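Local coordinates for SufE-like protein 1, chloroplastic/mitochondrial (Arabidopsis thaliana, PDB 4PUI), which activates the cysteine desulfurase NFS2 to supply sulfur for iron-sulfur cluster assembly, and carries a C-terminal BolA domain, the part described here, at residues L18-S29 and E47-A58. Numbering follows the deposited sequence.
Sequences LDPVELEVEDVS and ETHFNLRIVSDA
The Phe50 ring takes Asp27 OD1 over one face, and Glu47 OE2 lies in plane at its edge. Asp27 CB packs on Phe50 CE2 at 3.6 Å. Thr48 OG1 lies at the His49 ring edge, in plane, 2.7 Å from His49 ND1 in a hydrogen bond where either could donate, and His32 stacks with the ring. Glu22 OE1 lies at the Arg53 guanidinium edge, where Arg53 NH1 gives it a nearly straight salt-bridge hydrogen bond of 2.8 Å; the two planar groups are 24° apart. Arg53 CG is anti to the backbone N (chi1 -178°), and the extended chain runs alongside Glu22. On the same sheet face, Asn51 ND2 donates to Glu26 OE1 at 3.1 Å, from above the carboxylate plane.

Asp27 OD1 accepts from Ser29 N, forming an Asx turn, and from Ser29 OG at 2.6 Å. Ser29 OG in turn accepts from Thr48 N (2.8 Å) and His49 N. Two waters link Asp27 OD2 to Glu47, one at N and one at OE2, where it probably eases the carboxylates' repulsion. With an alanine here in place of the Asp27 carboxylate, the Ser29 hydroxyl would lose its acceptor and would probably be free to turn, weakening its hold on the Thr48 and His49 amides.

Strands 22-27 and 49-55 are antiparallel. Val21 and Glu22 both face Val55, a classic beta bulge. Beyond it, Ser56 OG donates to Leu18 O at 2.8 Å, in the carbonyl plane.

Leu23, Val25, Leu52 and Ile54 share the other face with Phe50. Helix 5-18 packs on Leu23 and Phe50; Gly7 N donates to Glu47 OE2 and Arg6 NH1 to Glu47 O. Helix 64-74 meets Leu18, Leu52 and Ile54 through Ile71. Strand 85-91 pairs in parallel with 49-55, so 49-55 is central in the three-stranded BolA sheet.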
loop_
_atom_site.group_PDB
_atom_site.type_symbol
_atom_site.label_atom_id
_atom_site.label_comp_id
_atom_site.label_asym_id
_atom_site.label_seq_id
_atom_site.Cartn_x
_atom_site.Cartn_y
_atom_site.Cartn_z
ATOM N N LEU A 18 10.561 -0.717 0.768
ATOM C CA LEU A 18 10.613 -0.374 -0.649
ATOM C C LEU A 18 11.366 0.919 -0.977
ATOM O O LEU A 18 11.605 1.187 -2.144
ATOM C CB LEU A 18 9.190 -0.334 -1.243
ATOM C CG LEU A 18 8.383 -1.629 -1.103
ATOM C CD1 LEU A 18 6.937 -1.428 -1.551
ATOM C CD2 LEU A 18 9.016 -2.813 -1.837
ATOM N N ASP A 19 11.730 1.699 0.043
ATOM C CA ASP A 19 12.366 3.015 -0.118
ATOM C C ASP A 19 11.797 3.796 -1.319
ATOM O O ASP A 19 12.546 4.210 -2.200
ATOM C CB ASP A 19 13.886 2.855 -0.261
ATOM C CG ASP A 19 14.646 4.176 -0.125
ATOM O OD1 ASP A 19 14.062 5.171 0.358
ATOM O OD2 ASP A 19 15.843 4.206 -0.483
ATOM N N PRO A 20 10.467 3.984 -1.362
ATOM C CA PRO A 20 9.863 4.517 -2.588
ATOM C C PRO A 20 10.232 5.976 -2.815
ATOM O O PRO A 20 10.341 6.753 -1.861
ATOM C CB PRO A 20 8.357 4.384 -2.322
ATOM C CG PRO A 20 8.237 4.450 -0.830
ATOM C CD PRO A 20 9.475 3.793 -0.282
ATOM N N VAL A 21 10.450 6.347 -4.070
ATOM C CA VAL A 21 10.645 7.758 -4.381
ATOM C C VAL A 21 9.356 8.559 -4.213
ATOM O O VAL A 21 9.391 9.742 -3.861
ATOM C CB VAL A 21 11.241 7.976 -5.785
ATOM C CG1 VAL A 21 12.669 7.465 -5.825
ATOM C CG2 VAL A 21 10.405 7.306 -6.841
ATOM N N GLU A 22 8.222 7.908 -4.469
ATOM C CA GLU A 22 6.920 8.520 -4.280
ATOM C C GLU A 22 6.045 7.502 -3.560
ATOM O O GLU A 22 6.034 6.331 -3.924
ATOM C CB GLU A 22 6.312 8.892 -5.636
ATOM C CG GLU A 22 7.226 9.830 -6.410
ATOM C CD GLU A 22 6.658 10.335 -7.725
ATOM O OE1 GLU A 22 5.482 10.066 -8.052
ATOM O OE2 GLU A 22 7.414 11.030 -8.433
ATOM N N LEU A 23 5.335 7.954 -2.534
ATOM C CA LEU A 23 4.436 7.076 -1.792
ATOM C C LEU A 23 3.196 7.824 -1.328
ATOM O O LEU A 23 3.291 8.881 -0.691
ATOM C CB LEU A 23 5.150 6.467 -0.579
ATOM C CG LEU A 23 4.295 5.574 0.336
ATOM C CD1 LEU A 23 3.765 4.333 -0.379
ATOM C CD2 LEU A 23 5.108 5.189 1.576
ATOM N N GLU A 24 2.025 7.279 -1.651
ATOM C CA GLU A 24 0.778 7.822 -1.138
ATOM C C GLU A 24 -0.046 6.702 -0.519
ATOM O O GLU A 24 -0.233 5.658 -1.128
ATOM C CB GLU A 24 -0.040 8.496 -2.238
ATOM C CG GLU A 24 -1.383 9.027 -1.730
ATOM C CD GLU A 24 -2.202 9.726 -2.802
ATOM O OE1 GLU A 24 -1.758 9.761 -3.966
ATOM O OE2 GLU A 24 -3.290 10.245 -2.471
ATOM N N VAL A 25 -0.524 6.938 0.696
ATOM C CA VAL A 25 -1.350 5.976 1.414
ATOM C C VAL A 25 -2.612 6.731 1.772
ATOM O O VAL A 25 -2.586 7.648 2.591
ATOM C CB VAL A 25 -0.639 5.458 2.697
ATOM C CG1 VAL A 25 -1.581 4.573 3.527
ATOM C CG2 VAL A 25 0.642 4.701 2.332
ATOM N N GLU A 26 -3.714 6.386 1.119
ATOM C CA GLU A 26 -4.947 7.140 1.284
ATOM C C GLU A 26 -6.006 6.251 1.913
ATOM O O GLU A 26 -6.341 5.201 1.368
ATOM C CB GLU A 26 -5.431 7.649 -0.075
ATOM C CG GLU A 26 -6.666 8.530 -0.011
ATOM C CD GLU A 26 -7.285 8.761 -1.377
ATOM O OE1 GLU A 26 -6.987 7.986 -2.312
ATOM O OE2 GLU A 26 -8.074 9.714 -1.507
ATOM N N ASP A 27 -6.520 6.670 3.063
ATOM C CA ASP A 27 -7.582 5.940 3.746
ATOM C C ASP A 27 -8.909 6.263 3.065
ATOM O O ASP A 27 -9.377 7.397 3.110
ATOM C CB ASP A 27 -7.600 6.338 5.231
ATOM C CG ASP A 27 -8.538 5.489 6.070
ATOM O OD1 ASP A 27 -9.441 4.841 5.504
ATOM O OD2 ASP A 27 -8.382 5.486 7.312
ATOM N N VAL A 28 -9.510 5.268 2.422
ATOM C CA VAL A 28 -10.812 5.461 1.793
ATOM C C VAL A 28 -11.906 4.599 2.430
ATOM O O VAL A 28 -12.900 4.249 1.793
ATOM C CB VAL A 28 -10.741 5.244 0.266
ATOM C CG1 VAL A 28 -9.893 6.344 -0.387
ATOM C CG2 VAL A 28 -10.192 3.861 -0.064
ATOM N N SER A 29 -11.726 4.270 3.705
ATOM C CA SER A 29 -12.709 3.471 4.424
ATOM C C SER A 29 -14.101 4.088 4.407
ATOM O O SER A 29 -15.102 3.374 4.406
ATOM C CB SER A 29 -12.264 3.257 5.873
ATOM O OG SER A 29 -10.960 2.730 5.903
ATOM N N GLU A 47 -10.399 1.987 9.280
ATOM C CA GLU A 47 -9.171 1.756 8.525
ATOM C C GLU A 47 -9.230 0.424 7.799
ATOM O O GLU A 47 -8.333 -0.398 7.925
ATOM C CB GLU A 47 -7.927 1.819 9.428
ATOM C CG GLU A 47 -7.780 3.137 10.183
ATOM C CD GLU A 47 -6.379 3.334 10.741
ATOM O OE1 GLU A 47 -6.144 2.922 11.889
ATOM O OE2 GLU A 47 -5.514 3.888 10.026
ATOM N N THR A 48 -10.292 0.228 7.023
ATOM C CA THR A 48 -10.528 -1.039 6.344
ATOM C C THR A 48 -10.120 -0.999 4.876
ATOM O O THR A 48 -9.870 -2.038 4.275
ATOM C CB THR A 48 -12.018 -1.400 6.391
ATOM O OG1 THR A 48 -12.774 -0.315 5.850
ATOM C CG2 THR A 48 -12.459 -1.655 7.821
ATOM N N HIS A 49 -10.051 0.199 4.300
ATOM C CA HIS A 49 -9.764 0.346 2.880
ATOM C C HIS A 49 -8.768 1.466 2.619
ATOM O O HIS A 49 -8.961 2.589 3.079
ATOM C CB HIS A 49 -11.053 0.643 2.111
ATOM C CG HIS A 49 -12.030 -0.490 2.114
ATOM N ND1 HIS A 49 -12.770 -0.832 3.223
ATOM C CD2 HIS A 49 -12.385 -1.365 1.141
ATOM C CE1 HIS A 49 -13.539 -1.867 2.936
ATOM N NE2 HIS A 49 -13.321 -2.212 1.680
ATOM N N PHE A 50 -7.708 1.156 1.878
ATOM C CA PHE A 50 -6.732 2.165 1.492
ATOM C C PHE A 50 -6.445 2.101 0.003
ATOM O O PHE A 50 -6.508 1.032 -0.601
ATOM C CB PHE A 50 -5.412 1.980 2.238
ATOM C CG PHE A 50 -5.503 2.246 3.714
ATOM C CD1 PHE A 50 -5.977 1.278 4.584
ATOM C CD2 PHE A 50 -5.108 3.477 4.228
ATOM C CE1 PHE A 50 -6.067 1.537 5.954
ATOM C CE2 PHE A 50 -5.182 3.742 5.586
ATOM C CZ PHE A 50 -5.665 2.764 6.457
ATOM N N ASN A 51 -6.144 3.261 -0.575
ATOM C CA ASN A 51 -5.546 3.331 -1.899
ATOM C C ASN A 51 -4.062 3.576 -1.714
ATOM O O ASN A 51 -3.672 4.470 -0.964
ATOM C CB ASN A 51 -6.138 4.480 -2.734
ATOM C CG ASN A 51 -7.617 4.286 -3.055
ATOM O OD1 ASN A 51 -8.093 3.159 -3.169
ATOM N ND2 ASN A 51 -8.343 5.390 -3.210
ATOM N N LEU A 52 -3.235 2.786 -2.395
ATOM C CA LEU A 52 -1.783 2.957 -2.345
ATOM C C LEU A 52 -1.238 3.319 -3.731
ATOM O O LEU A 52 -1.588 2.679 -4.720
ATOM C CB LEU A 52 -1.121 1.659 -1.918
ATOM C CG LEU A 52 -1.574 1.032 -0.605
ATOM C CD1 LEU A 52 -0.805 -0.256 -0.325
ATOM C CD2 LEU A 52 -1.385 2.013 0.538
ATOM N N ARG A 53 -0.385 4.339 -3.795
ATOM C CA ARG A 53 0.371 4.606 -5.012
ATOM C C ARG A 53 1.841 4.585 -4.638
ATOM O O ARG A 53 2.284 5.372 -3.802
ATOM C CB ARG A 53 0.003 5.952 -5.636
ATOM C CG ARG A 53 0.753 6.234 -6.954
ATOM C CD ARG A 53 0.446 7.629 -7.463
ATOM N NE ARG A 53 1.073 7.940 -8.748
ATOM C CZ ARG A 53 2.292 8.447 -8.872
ATOM N NH1 ARG A 53 3.021 8.665 -7.793
ATOM N NH2 ARG A 53 2.786 8.735 -10.077
ATOM N N ILE A 54 2.584 3.655 -5.229
ATOM C CA ILE A 54 3.980 3.446 -4.860
ATOM C C ILE A 54 4.852 3.488 -6.089
ATOM O O ILE A 54 4.633 2.724 -7.020
ATOM C CB ILE A 54 4.170 2.068 -4.208
ATOM C CG1 ILE A 54 3.057 1.825 -3.192
ATOM C CG2 ILE A 54 5.586 1.925 -3.572
ATOM C CD1 ILE A 54 2.998 0.390 -2.679
ATOM N N VAL A 55 5.855 4.362 -6.071
ATOM C CA VAL A 55 6.874 4.370 -7.118
ATOM C C VAL A 55 8.197 3.903 -6.505
ATOM O O VAL A 55 8.764 4.578 -5.643
ATOM C CB VAL A 55 7.038 5.761 -7.758
ATOM C CG1 VAL A 55 8.015 5.678 -8.922
ATOM C CG2 VAL A 55 5.682 6.292 -8.238
ATOM N N SER A 56 8.661 2.723 -6.912
ATOM C CA SER A 56 9.861 2.133 -6.307
ATOM C C SER A 56 10.659 1.349 -7.321
ATOM O O SER A 56 10.071 0.677 -8.175
ATOM C CB SER A 56 9.484 1.181 -5.166
ATOM O OG SER A 56 10.613 0.491 -4.633
ATOM N N ASP A 57 11.988 1.414 -7.176
ATOM C CA ASP A 57 12.944 0.567 -7.890
ATOM C C ASP A 57 12.616 -0.915 -7.770
ATOM O O ASP A 57 12.923 -1.706 -8.668
ATOM C CB ASP A 57 14.327 0.708 -7.252
ATOM C CG ASP A 57 15.000 1.991 -7.584
ATOM O OD1 ASP A 57 14.441 2.769 -8.380
ATOM O OD2 ASP A 57 16.110 2.208 -7.049
ATOM N N ALA A 58 12.050 -1.292 -6.627
ATOM C CA ALA A 58 11.875 -2.697 -6.274
ATOM C C ALA A 58 10.929 -3.430 -7.217
ATOM O O ALA A 58 10.920 -4.652 -7.255
ATOM C CB ALA A 58 11.405 -2.824 -4.822
HETATM O O HOH W 1 12.806 3.531 -5.162
HETATM O O HOH W 2 4.592 11.027 -10.401
HETATM O O HOH W 3 -5.949 5.703 8.329
HETATM O O HOH W 4 -10.636 4.821 8.681
#